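Protein involved in catabolism of external DNA (Legionella pneumophila subsp. pneumophila, PDB 2OO3) probably transfers a methyl group from S-adenosyl-L-methionine to the N6 atom of one specific adenine in 23S ribosomal RNA. Local coordinates at residues Y39-S44 with S102-A106; I66-W70 with N93-Y99; L76-F80 with L255-L260; I163-Y169 with L193-P199. All blocks are in the same frame, centred on the assembly; numbering follows the deposited sequence.

Contact 1. Residues Y39-S44 with S102-A106; sequences YLETHS and SPYFA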
# COMPACT_ATOMS: atom_id res chain seq x y z
N TYR A 39 3.88 -8.19 -10.32
CA TYR A 39 3.63 -7.17 -9.32
C TYR A 39 3.57 -5.84 -10.06
O TYR A 39 4.54 -5.43 -10.68
CB TYR A 39 4.73 -7.17 -8.25
CG TYR A 39 4.61 -6.02 -7.28
CD1 TYR A 39 3.70 -6.08 -6.21
CD2 TYR A 39 5.39 -4.87 -7.43
CE1 TYR A 39 3.57 -5.02 -5.32
CE2 TYR A 39 5.27 -3.79 -6.51
CZ TYR A 39 4.36 -3.88 -5.48
OH TYR A 39 4.21 -2.87 -4.56
N LEU A 40 2.42 -5.19 -10.00
CA LEU A 40 2.21 -3.90 -10.70
C LEU A 40 1.90 -2.76 -9.72
O LEU A 40 0.94 -2.85 -8.93
CB LEU A 40 1.06 -4.05 -11.73
CG LEU A 40 0.53 -2.77 -12.39
CD1 LEU A 40 1.64 -2.13 -13.22
CD2 LEU A 40 -0.63 -3.15 -13.25
N GLU A 41 2.72 -1.70 -9.76
CA GLU A 41 2.40 -0.47 -9.06
C GLU A 41 2.02 0.62 -10.01
O GLU A 41 2.76 0.91 -10.95
CB GLU A 41 3.55 0.03 -8.19
CG GLU A 41 3.74 -0.72 -6.89
CD GLU A 41 4.90 -0.14 -6.08
OE1 GLU A 41 5.53 -0.86 -5.28
OE2 GLU A 41 5.17 1.05 -6.28
N THR A 42 0.87 1.25 -9.77
CA THR A 42 0.37 2.32 -10.64
C THR A 42 1.02 3.69 -10.29
O THR A 42 1.13 4.57 -11.13
CB THR A 42 -1.19 2.44 -10.50
OG1 THR A 42 -1.53 2.44 -9.10
CG2 THR A 42 -1.93 1.24 -11.13
N HIS A 43 1.42 3.89 -9.03
CA HIS A 43 1.96 5.18 -8.59
C HIS A 43 3.19 4.88 -7.72
O HIS A 43 3.10 4.90 -6.46
CB HIS A 43 0.95 5.96 -7.72
CG HIS A 43 -0.35 6.30 -8.38
ND1 HIS A 43 -1.36 5.38 -8.55
CD2 HIS A 43 -0.84 7.48 -8.83
CE1 HIS A 43 -2.41 5.98 -9.12
NE2 HIS A 43 -2.11 7.25 -9.31
N SER A 44 4.34 4.59 -8.33
CA SER A 44 5.50 4.13 -7.56
C SER A 44 6.29 5.19 -6.78
O SER A 44 7.03 4.84 -5.85
CB SER A 44 6.46 3.36 -8.48
OG SER A 44 5.76 2.32 -9.11
N SER A 102 7.01 1.85 -1.35
CA SER A 102 6.47 0.55 -1.66
C SER A 102 7.34 -0.29 -2.62
O SER A 102 7.51 -1.51 -2.39
CB SER A 102 4.99 0.66 -2.13
OG SER A 102 4.93 1.33 -3.37
N PRO A 103 7.95 0.33 -3.64
CA PRO A 103 8.82 -0.52 -4.49
C PRO A 103 10.00 -1.17 -3.73
O PRO A 103 10.35 -2.29 -4.03
CB PRO A 103 9.39 0.48 -5.52
CG PRO A 103 8.39 1.55 -5.58
CD PRO A 103 7.95 1.73 -4.14
N TYR A 104 10.58 -0.46 -2.75
CA TYR A 104 11.67 -0.99 -1.93
C TYR A 104 11.19 -2.16 -1.06
O TYR A 104 11.90 -3.16 -0.93
CB TYR A 104 12.30 0.14 -1.09
CG TYR A 104 13.67 -0.21 -0.55
CD1 TYR A 104 14.83 0.18 -1.23
CD2 TYR A 104 13.81 -0.90 0.65
CE1 TYR A 104 16.11 -0.17 -0.76
CE2 TYR A 104 15.10 -1.21 1.16
CZ TYR A 104 16.23 -0.85 0.44
OH TYR A 104 17.48 -1.16 0.91
N PHE A 105 9.99 -2.08 -0.50
CA PHE A 105 9.41 -3.28 0.14
C PHE A 105 9.25 -4.45 -0.83
O PHE A 105 9.61 -5.62 -0.52
CB PHE A 105 8.07 -2.92 0.82
CG PHE A 105 8.21 -2.00 2.02
CD1 PHE A 105 8.65 -2.50 3.26
CD2 PHE A 105 7.91 -0.66 1.92
CE1 PHE A 105 8.78 -1.64 4.38
CE2 PHE A 105 8.03 0.21 3.04
CZ PHE A 105 8.48 -0.29 4.25
N ALA A 106 8.68 -4.19 -2.01
CA ALA A 106 8.38 -5.28 -2.95
C ALA A 106 9.65 -6.00 -3.44
O ALA A 106 9.71 -7.23 -3.54
CB ALA A 106 7.54 -4.75 -4.13
O HOH W 1 3.06 2.36 -5.00

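Contact 2. Residues I66-W70 with N93-Y99; sequences INPVW and NSTLSYY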
# COMPACT_ATOMS: atom_id res chain seq x y z
N ILE A 66 5.79 6.24 11.30
CA ILE A 66 6.81 5.24 11.53
C ILE A 66 7.61 5.43 12.84
O ILE A 66 7.97 4.45 13.48
CB ILE A 66 7.77 5.08 10.32
CG1 ILE A 66 8.78 3.94 10.53
CG2 ILE A 66 8.55 6.37 10.03
CD1 ILE A 66 8.15 2.60 10.91
N ASN A 67 7.92 6.67 13.23
CA ASN A 67 8.88 6.81 14.33
C ASN A 67 8.49 6.10 15.66
O ASN A 67 9.34 5.42 16.25
CB ASN A 67 9.30 8.27 14.55
CG ASN A 67 10.71 8.38 15.12
OD1 ASN A 67 11.61 7.62 14.74
ND2 ASN A 67 10.92 9.34 16.02
N PRO A 68 7.24 6.29 16.15
CA PRO A 68 6.86 5.56 17.39
C PRO A 68 6.89 4.03 17.23
O PRO A 68 7.20 3.30 18.18
CB PRO A 68 5.42 6.02 17.66
CG PRO A 68 5.27 7.33 16.88
CD PRO A 68 6.16 7.17 15.67
N VAL A 69 6.57 3.57 16.03
CA VAL A 69 6.50 2.14 15.73
C VAL A 69 7.94 1.62 15.72
O VAL A 69 8.25 0.58 16.35
CB VAL A 69 5.74 1.88 14.38
CG1 VAL A 69 5.84 0.44 13.95
CG2 VAL A 69 4.27 2.25 14.51
N TRP A 70 8.81 2.35 15.02
CA TRP A 70 10.21 2.00 14.91
C TRP A 70 10.93 2.01 16.25
O TRP A 70 11.67 1.07 16.57
CB TRP A 70 10.94 2.98 13.98
CG TRP A 70 12.47 2.81 13.92
CD1 TRP A 70 13.41 3.67 14.45
CD2 TRP A 70 13.22 1.75 13.27
NE1 TRP A 70 14.68 3.20 14.18
CE2 TRP A 70 14.59 2.03 13.47
CE3 TRP A 70 12.85 0.59 12.56
CZ2 TRP A 70 15.62 1.22 12.95
CZ3 TRP A 70 13.87 -0.24 12.05
CH2 TRP A 70 15.24 0.09 12.25
N ASN A 93 22.12 2.67 10.59
CA ASN A 93 22.07 2.28 12.00
C ASN A 93 20.64 2.36 12.56
O ASN A 93 19.66 2.20 11.80
CB ASN A 93 23.06 3.12 12.82
CG ASN A 93 22.87 4.59 12.61
OD1 ASN A 93 21.80 5.05 12.21
ND2 ASN A 93 23.93 5.36 12.87
N SER A 94 20.52 2.63 13.86
CA SER A 94 19.21 2.57 14.55
C SER A 94 18.48 3.89 14.49
O SER A 94 17.33 3.98 14.92
CB SER A 94 19.39 2.15 16.00
OG SER A 94 20.23 3.08 16.66
N THR A 95 19.15 4.92 13.98
CA THR A 95 18.51 6.22 13.75
C THR A 95 17.86 6.25 12.37
O THR A 95 18.48 5.91 11.36
CB THR A 95 19.51 7.41 13.90
OG1 THR A 95 20.53 7.08 14.85
CG2 THR A 95 18.76 8.63 14.39
N LEU A 96 16.60 6.66 12.33
CA LEU A 96 15.85 6.67 11.10
C LEU A 96 16.29 7.81 10.19
O LEU A 96 16.05 8.99 10.49
CB LEU A 96 14.37 6.80 11.45
CG LEU A 96 13.32 5.96 10.76
CD1 LEU A 96 13.68 4.47 10.72
CD2 LEU A 96 11.98 6.19 11.49
N SER A 97 16.95 7.47 9.09
CA SER A 97 17.43 8.47 8.15
C SER A 97 16.65 8.38 6.85
O SER A 97 16.44 9.40 6.21
CB SER A 97 18.92 8.26 7.82
OG SER A 97 19.73 8.51 8.96
N TYR A 98 16.27 7.14 6.49
CA TYR A 98 15.55 6.82 5.26
C TYR A 98 14.28 6.04 5.56
O TYR A 98 14.26 5.17 6.45
CB TYR A 98 16.44 6.02 4.29
CG TYR A 98 17.15 6.93 3.30
CD1 TYR A 98 16.70 7.06 1.99
CD2 TYR A 98 18.23 7.74 3.71
CE1 TYR A 98 17.36 7.95 1.07
CE2 TYR A 98 18.88 8.62 2.82
CZ TYR A 98 18.43 8.71 1.52
OH TYR A 98 19.07 9.59 0.65
N TYR A 99 13.24 6.35 4.81
CA TYR A 99 12.05 5.49 4.79
C TYR A 99 11.87 4.89 3.38
O TYR A 99 11.93 5.63 2.39
CB TYR A 99 10.80 6.31 5.22
CG TYR A 99 9.56 5.44 5.36
CD1 TYR A 99 9.39 4.63 6.47
CD2 TYR A 99 8.59 5.41 4.36
CE1 TYR A 99 8.27 3.83 6.61
CE2 TYR A 99 7.47 4.58 4.47
CZ TYR A 99 7.32 3.81 5.61
OH TYR A 99 6.27 2.97 5.73

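Contact 3. Residues L76-F80 with L255-L260; sequences LPSLF and LVLETL. With SO4 (sulfate ion), chain D.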
# COMPACT_ATOMS: atom_id res chain seq x y z
N LEU A 76 6.96 -5.22 19.14
CA LEU A 76 5.88 -5.35 18.17
C LEU A 76 5.52 -6.83 17.98
O LEU A 76 6.39 -7.70 18.12
CB LEU A 76 6.28 -4.73 16.82
CG LEU A 76 6.37 -3.20 16.72
CD1 LEU A 76 6.96 -2.82 15.36
CD2 LEU A 76 5.00 -2.46 16.98
N PRO A 77 4.25 -7.12 17.67
CA PRO A 77 3.85 -8.48 17.31
C PRO A 77 4.60 -8.92 16.06
O PRO A 77 4.99 -8.08 15.23
CB PRO A 77 2.34 -8.35 17.03
CG PRO A 77 1.91 -7.06 17.76
CD PRO A 77 3.11 -6.17 17.64
N SER A 78 4.82 -10.22 15.94
CA SER A 78 5.58 -10.81 14.83
C SER A 78 5.03 -10.49 13.45
O SER A 78 5.78 -10.60 12.48
CB SER A 78 5.68 -12.34 14.99
OG SER A 78 4.39 -12.92 14.78
N LEU A 79 3.75 -10.12 13.32
CA LEU A 79 3.19 -9.66 12.03
C LEU A 79 3.92 -8.44 11.42
O LEU A 79 3.79 -8.17 10.22
CB LEU A 79 1.68 -9.34 12.16
CG LEU A 79 0.78 -10.58 12.30
CD1 LEU A 79 -0.68 -10.16 12.47
CD2 LEU A 79 0.90 -11.46 11.08
N PHE A 80 4.66 -7.72 12.26
CA PHE A 80 5.45 -6.55 11.88
C PHE A 80 6.86 -6.85 11.40
O PHE A 80 7.57 -5.95 10.91
CB PHE A 80 5.54 -5.58 13.05
CG PHE A 80 4.24 -4.79 13.32
CD1 PHE A 80 4.13 -3.44 12.97
CD2 PHE A 80 3.15 -5.41 13.96
CE1 PHE A 80 2.96 -2.71 13.26
CE2 PHE A 80 1.95 -4.70 14.24
CZ PHE A 80 1.85 -3.35 13.88
N LEU A 255 -5.12 -7.67 14.01
CA LEU A 255 -4.03 -7.57 14.99
C LEU A 255 -3.16 -6.35 14.67
O LEU A 255 -2.78 -5.59 15.57
CB LEU A 255 -3.15 -8.83 15.05
CG LEU A 255 -1.98 -8.76 16.10
CD1 LEU A 255 -2.40 -8.29 17.49
CD2 LEU A 255 -1.19 -10.08 16.22
N VAL A 256 -2.86 -6.16 13.39
CA VAL A 256 -2.00 -5.03 13.02
C VAL A 256 -2.70 -3.72 13.43
O VAL A 256 -2.10 -2.87 14.10
CB VAL A 256 -1.70 -5.02 11.50
CG1 VAL A 256 -1.06 -3.64 11.06
CG2 VAL A 256 -0.76 -6.21 11.12
N LEU A 257 -3.95 -3.55 12.99
CA LEU A 257 -4.70 -2.31 13.25
C LEU A 257 -4.88 -2.05 14.74
O LEU A 257 -4.73 -0.91 15.18
CB LEU A 257 -6.07 -2.33 12.55
CG LEU A 257 -6.03 -2.32 11.01
CD1 LEU A 257 -7.40 -2.72 10.42
CD2 LEU A 257 -5.61 -0.94 10.50
N GLU A 258 -5.19 -3.10 15.53
CA GLU A 258 -5.26 -2.93 16.99
C GLU A 258 -3.95 -2.40 17.53
O GLU A 258 -3.95 -1.48 18.35
CB GLU A 258 -5.53 -4.23 17.72
CG GLU A 258 -6.83 -4.93 17.42
CD GLU A 258 -7.00 -6.11 18.39
OE1 GLU A 258 -7.88 -6.97 18.15
OE2 GLU A 258 -6.22 -6.16 19.39
N THR A 259 -2.84 -3.02 17.12
CA THR A 259 -1.51 -2.54 17.54
C THR A 259 -1.27 -1.07 17.18
O THR A 259 -0.81 -0.28 18.02
CB THR A 259 -0.36 -3.43 16.99
OG1 THR A 259 -0.61 -4.78 17.39
CG2 THR A 259 0.96 -3.03 17.55
N LEU A 260 -1.56 -0.70 15.94
CA LEU A 260 -1.34 0.70 15.50
C LEU A 260 -2.15 1.76 16.30
O LEU A 260 -1.66 2.88 16.56
CB LEU A 260 -1.61 0.82 13.99
CG LEU A 260 -0.61 0.03 13.12
CD1 LEU A 260 -0.96 0.25 11.67
CD2 LEU A 260 0.85 0.50 13.42
S SO4 D . 3.64 -12.47 18.79
O1 SO4 D . 3.94 -12.57 20.22
O2 SO4 D . 4.67 -11.63 18.21
O3 SO4 D . 3.67 -13.80 18.19
O4 SO4 D . 2.32 -11.88 18.58

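Contact 4. Residues I163-Y169 with L193-P199; sequences IFIDPSY and LYCVWYP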
# COMPACT_ATOMS: atom_id res chain seq x y z
N ILE A 163 -1.76 -6.10 -7.71
CA ILE A 163 -1.84 -4.77 -8.29
C ILE A 163 -2.01 -3.82 -7.10
O ILE A 163 -3.00 -3.87 -6.39
CB ILE A 163 -3.00 -4.66 -9.31
CG1 ILE A 163 -2.84 -5.68 -10.48
CG2 ILE A 163 -3.01 -3.29 -9.94
CD1 ILE A 163 -3.65 -7.00 -10.29
N PHE A 164 -1.00 -3.00 -6.87
CA PHE A 164 -0.93 -2.14 -5.69
C PHE A 164 -1.06 -0.71 -6.16
O PHE A 164 -0.20 -0.20 -6.86
CB PHE A 164 0.41 -2.34 -4.92
CG PHE A 164 0.47 -1.64 -3.59
CD1 PHE A 164 -0.26 -2.13 -2.47
CD2 PHE A 164 1.26 -0.52 -3.43
CE1 PHE A 164 -0.18 -1.46 -1.23
CE2 PHE A 164 1.33 0.16 -2.19
CZ PHE A 164 0.61 -0.32 -1.09
N ILE A 165 -2.18 -0.10 -5.77
CA ILE A 165 -2.58 1.22 -6.28
C ILE A 165 -2.57 2.27 -5.19
O ILE A 165 -3.38 2.22 -4.26
CB ILE A 165 -4.00 1.10 -6.91
CG1 ILE A 165 -3.97 0.02 -8.00
CG2 ILE A 165 -4.41 2.44 -7.49
CD1 ILE A 165 -5.31 -0.50 -8.43
N ASP A 166 -1.64 3.22 -5.29
CA ASP A 166 -1.46 4.23 -4.25
C ASP A 166 -1.61 5.66 -4.80
O ASP A 166 -0.63 6.39 -4.87
CB ASP A 166 -0.11 4.01 -3.56
CG ASP A 166 0.10 4.90 -2.34
OD1 ASP A 166 -0.90 5.45 -1.77
OD2 ASP A 166 1.29 5.05 -1.97
N PRO A 167 -2.84 6.08 -5.16
CA PRO A 167 -3.01 7.42 -5.75
C PRO A 167 -2.80 8.53 -4.74
O PRO A 167 -2.94 8.28 -3.54
CB PRO A 167 -4.48 7.43 -6.23
CG PRO A 167 -4.96 5.98 -6.11
CD PRO A 167 -4.13 5.37 -5.03
N SER A 168 -2.45 9.73 -5.23
CA SER A 168 -2.39 10.92 -4.37
C SER A 168 -3.76 11.56 -4.06
O SER A 168 -3.90 12.21 -3.02
CB SER A 168 -1.46 11.97 -4.98
OG SER A 168 -2.08 12.62 -6.09
N TYR A 169 -4.75 11.36 -4.94
CA TYR A 169 -6.04 12.05 -4.86
C TYR A 169 -5.89 13.59 -4.75
O TYR A 169 -6.69 14.24 -4.07
CB TYR A 169 -6.91 11.53 -3.70
CG TYR A 169 -7.15 10.05 -3.76
CD1 TYR A 169 -8.24 9.52 -4.45
CD2 TYR A 169 -6.24 9.18 -3.18
CE1 TYR A 169 -8.43 8.13 -4.54
CE2 TYR A 169 -6.42 7.81 -3.24
CZ TYR A 169 -7.50 7.29 -3.93
OH TYR A 169 -7.65 5.95 -3.95
N LEU A 193 -5.14 -9.94 -7.39
CA LEU A 193 -5.28 -9.37 -6.04
C LEU A 193 -5.09 -7.87 -6.22
O LEU A 193 -4.00 -7.44 -6.61
CB LEU A 193 -4.22 -9.96 -5.09
CG LEU A 193 -4.52 -9.85 -3.58
CD1 LEU A 193 -3.49 -10.61 -2.77
CD2 LEU A 193 -4.61 -8.42 -3.11
N TYR A 194 -6.16 -7.11 -6.04
CA TYR A 194 -6.14 -5.65 -6.18
C TYR A 194 -6.14 -4.98 -4.78
O TYR A 194 -6.95 -5.33 -3.93
CB TYR A 194 -7.37 -5.16 -6.99
CG TYR A 194 -7.39 -5.71 -8.41
CD1 TYR A 194 -6.83 -4.99 -9.47
CD2 TYR A 194 -7.96 -6.96 -8.70
CE1 TYR A 194 -6.84 -5.49 -10.78
CE2 TYR A 194 -7.97 -7.47 -10.04
CZ TYR A 194 -7.40 -6.73 -11.06
OH TYR A 194 -7.40 -7.22 -12.36
N CYS A 195 -5.21 -4.06 -4.56
CA CYS A 195 -5.14 -3.36 -3.29
C CYS A 195 -5.04 -1.86 -3.58
O CYS A 195 -4.04 -1.39 -4.12
CB CYS A 195 -3.91 -3.80 -2.51
SG CYS A 195 -3.76 -3.01 -0.92
N VAL A 196 -6.06 -1.11 -3.20
CA VAL A 196 -6.03 0.35 -3.44
C VAL A 196 -6.13 1.09 -2.10
O VAL A 196 -7.00 0.77 -1.27
CB VAL A 196 -7.13 0.79 -4.44
CG1 VAL A 196 -8.52 0.39 -3.96
CG2 VAL A 196 -7.07 2.32 -4.75
N TRP A 197 -5.20 2.02 -1.89
CA TRP A 197 -5.18 2.90 -0.73
C TRP A 197 -6.09 4.10 -1.03
O TRP A 197 -6.10 4.62 -2.17
CB TRP A 197 -3.73 3.39 -0.47
CG TRP A 197 -3.66 4.35 0.70
CD1 TRP A 197 -3.63 4.03 2.05
CD2 TRP A 197 -3.70 5.78 0.61
NE1 TRP A 197 -3.64 5.19 2.80
CE2 TRP A 197 -3.67 6.28 1.94
CE3 TRP A 197 -3.79 6.69 -0.46
CZ2 TRP A 197 -3.72 7.64 2.23
CZ3 TRP A 197 -3.79 8.05 -0.18
CH2 TRP A 197 -3.74 8.52 1.16
N TYR A 198 -6.77 4.61 0.00
CA TYR A 198 -7.55 5.84 -0.14
C TYR A 198 -7.51 6.64 1.17
O TYR A 198 -7.37 6.05 2.25
CB TYR A 198 -9.00 5.51 -0.52
CG TYR A 198 -9.74 4.66 0.50
CD1 TYR A 198 -10.46 5.25 1.54
CD2 TYR A 198 -9.72 3.26 0.42
CE1 TYR A 198 -11.15 4.47 2.48
CE2 TYR A 198 -10.40 2.48 1.33
CZ TYR A 198 -11.11 3.09 2.36
OH TYR A 198 -11.77 2.29 3.26
N PRO A 199 -7.61 7.99 1.07
CA PRO A 199 -7.67 8.82 2.25
C PRO A 199 -9.09 9.07 2.72
O PRO A 199 -10.05 8.86 1.98
CB PRO A 199 -7.07 10.15 1.77
CG PRO A 199 -7.45 10.23 0.32
CD PRO A 199 -7.60 8.79 -0.17

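Contact 1. Residues Y39-S44 with S102-A106
The carboxylate of E41 faces the hydroxyl of S102, with E41 OE2 2.9 Å and E41 OE1 3.0 Å from S102 OG. A bound water lies 2.7 Å from S102 OG and donates to H43 O, so the serine also connects the start of helix 102-109 with the loop that follows strand 38-41. Glutamate suits this place because its chain is extended beyond CG and carries the two oxygens from the strand to the beginning of the helix. There the helix dipole would probably help to stabilise the negative charge.

The Y39 hydroxyl helps to fix the rotation of this buried carboxylate. It donates to E41 OE1 over a short 2.5 Å, on the anti side and 19° out of the carboxylate plane. Y39 CG lies opposite the backbone N (chi1 173°), which lays one ring face against A106. A106 CB sits over that face, 3.8 Å from the Y39 ring centroid, in a CH-pi contact. The small methyl lets the helix come close to the aromatic ring.

P103 flanks the carboxylate: its CG lies 3.3 Å from E41 OE2 and also packs on S44 CB, the proline and glutamate side chains crossing at about a right angle. Proline fits the first turn of a helix, where a backbone N-H is not needed.

The loop after the first strand is where Rossmann-like methyltransferases typically hold the cofactor; the helix start beside it probably contributes here, consistent with the predicted S-adenosyl-L-methionine-binding roles of H43 and S102.

Contact 2. Residues I66-W70 with N93-Y99
One direct hydrogen bond joins the two segments: the indole nitrogen W70 NE1 donates to S94 O at 2.9 Å, with an N-H...O angle of 163°. The oxygen lies almost in the plane of the indole, but the donor stands 39° out of the carbonyl plane, so the bond is well directed from the ring and tilted at the acceptor. Tryptophan is apt here, since it spans the distance from helix to loop and offers both a donor and a broad apolar face. The loop carrying S94 is shaped by an Asx turn in which T95 N donates to N93 OD1.

The CH-pi contact uses that broad face. L96 CD1 stands above the five-membered ring of W70, 3.6 Å from its centroid and almost exactly on the normal. With chi1 at 173° the indole swings away from its own backbone N and across to L96.

In the apolar packing the two methyls of L96 divide the work: while CD1 covers the indole, L96 CD2 reaches I66 CG2 at 3.7 Å. I66 also touches the Y99 ring, with I66 CB 3.9 Å from Y99 CE1; the branched isoleucine thus meets both leucine and tyrosine. I87 of helix 81-90 backs W70 and L96.

Of the polar groups nearby, the amide oxygen N67 OD1 lies beside L96 CD2, and the Y99 hydroxyl is hydrogen-bonded to H20 ND1 and to the hydroxyl of Y83.

These segments belong to the insertion between strand 38-41 and helix 102-109, which carries helices 66-71 and 81-90 and elaborates the Rossmann-like methyltransferase fold, as in the RlmJ family.

Contact 3. Residues L76-F80 with L255-L260
P77, L79 and F80 press against one side of helix 249-263, where a short 3-10 turn of the inserted region meets a helix from the C-terminal part of the Rossmann-like fold. L255 with V256 and T259 with L260, two adjacent pairs one helical turn apart, present a ridged surface to the turn.

The first bump is the P77 ring, whose CG lies 3.4 Å from T259 OG1. T259 OG1 donates to L255 O at 2.9 Å, reaching it from the face opposite to T259 N. This satisfies the hydroxyl within its own helix, and T259 CG2 is the knob that faces the loop, 3.8 Å from P77 CD and likewise 3.8 Å from F80 CZ. Threonine suits the spot, polar toward its helix and apolar toward the loop.

Toward the more exposed end, L79 CD1 lies 3.8 Å from both L255 CB and L255 CD2, while L79 CB rests against V256. Nearby S78 N donates to sulfate O2 at 2.7 Å (148°), an ion probably from the crystallisation liquor.

F80 forms the deeper wedge: chi1 of -74° directs its ring into the hollow bordered by V256, T259 and L260, and L76 CD2 covers the centre of one face. I21 of helix 14-30 also touches F80 and V256. The flat phenylalanine fills this narrow hollow edge first, with L260 CD2 in the ring plane, 3.8 Å from F80 CE1.

Contact 4. Residues I163-Y169 with L193-P199
I163, F164 and I165 pair in parallel with Y194, C195 and V196 in turn, and here the packing is tight. Four backbone hydrogen bonds alternate between the strands, from I163 N donating to L193 O through to W197 N donating to I165 O, all nearly straight. On one face of the sheet I163 CD1 lies over the Y194 ring, 3.6 Å from Y194 CE1, and I165 CG2 is 3.8 Å from V196 CG2. Beta-branched residues suit these extended backbones, and helix 174-188 covers this face through I182. On the other face C195 SG sits 3.9 Å from F164 CE1, obliquely to the ring, where helix 14-30 touches F164 and strand 237-243 touches C195.

Beyond I165 the strands part and side chains take over. Y169 OH donates to W197 O at 2.7 Å. Its ring is held between prolines, with P199 CD 3.3 Å from Y169 CD2 on one face and P167 CB on the opposite one. A left-handed backbone (phi 53°, psi 32°) folds the loop back, and chi1 of -56° lays the ring beside strand 193-200.

The more open side holds exposed S168 and partly exposed D166. D166 OD1, its carboxylate almost perpendicular to the indole, is 3.4 Å from W197 CE3 and forms a salt bridge with K19, which also makes a cation-pi contact with W197.

This beta-alpha-beta unit carries D-P-S-Y, a variant of the (D/N)PP(Y/F) motif of adenine-N6 methyltransferases with S168 for the second proline, in line with the predicted role of D166 as proton acceptor.

Overall arrangement
Contacts 1 and 4 share the central mixed sheet: strands 38-41 and 161-165 are neighbours, the centres of the two contacts are about 11 Å apart, and L40 O probably accepts a hydrogen bond from F164 N at 2.8 Å. Together they bring the predicted cofactor and catalytic residues to one end of the sheet. Contact 2 is nested along the chain inside contact 1, about 21 Å from it, centre to centre; F105 touches Y99 between them. Contact 3, whose centre is about 17 Å from that of contact 2, crosses it along the chain and encloses contact 4. Packing of L76-F80 on helix 249-263 ties the insertion to the C-terminal part of the fold.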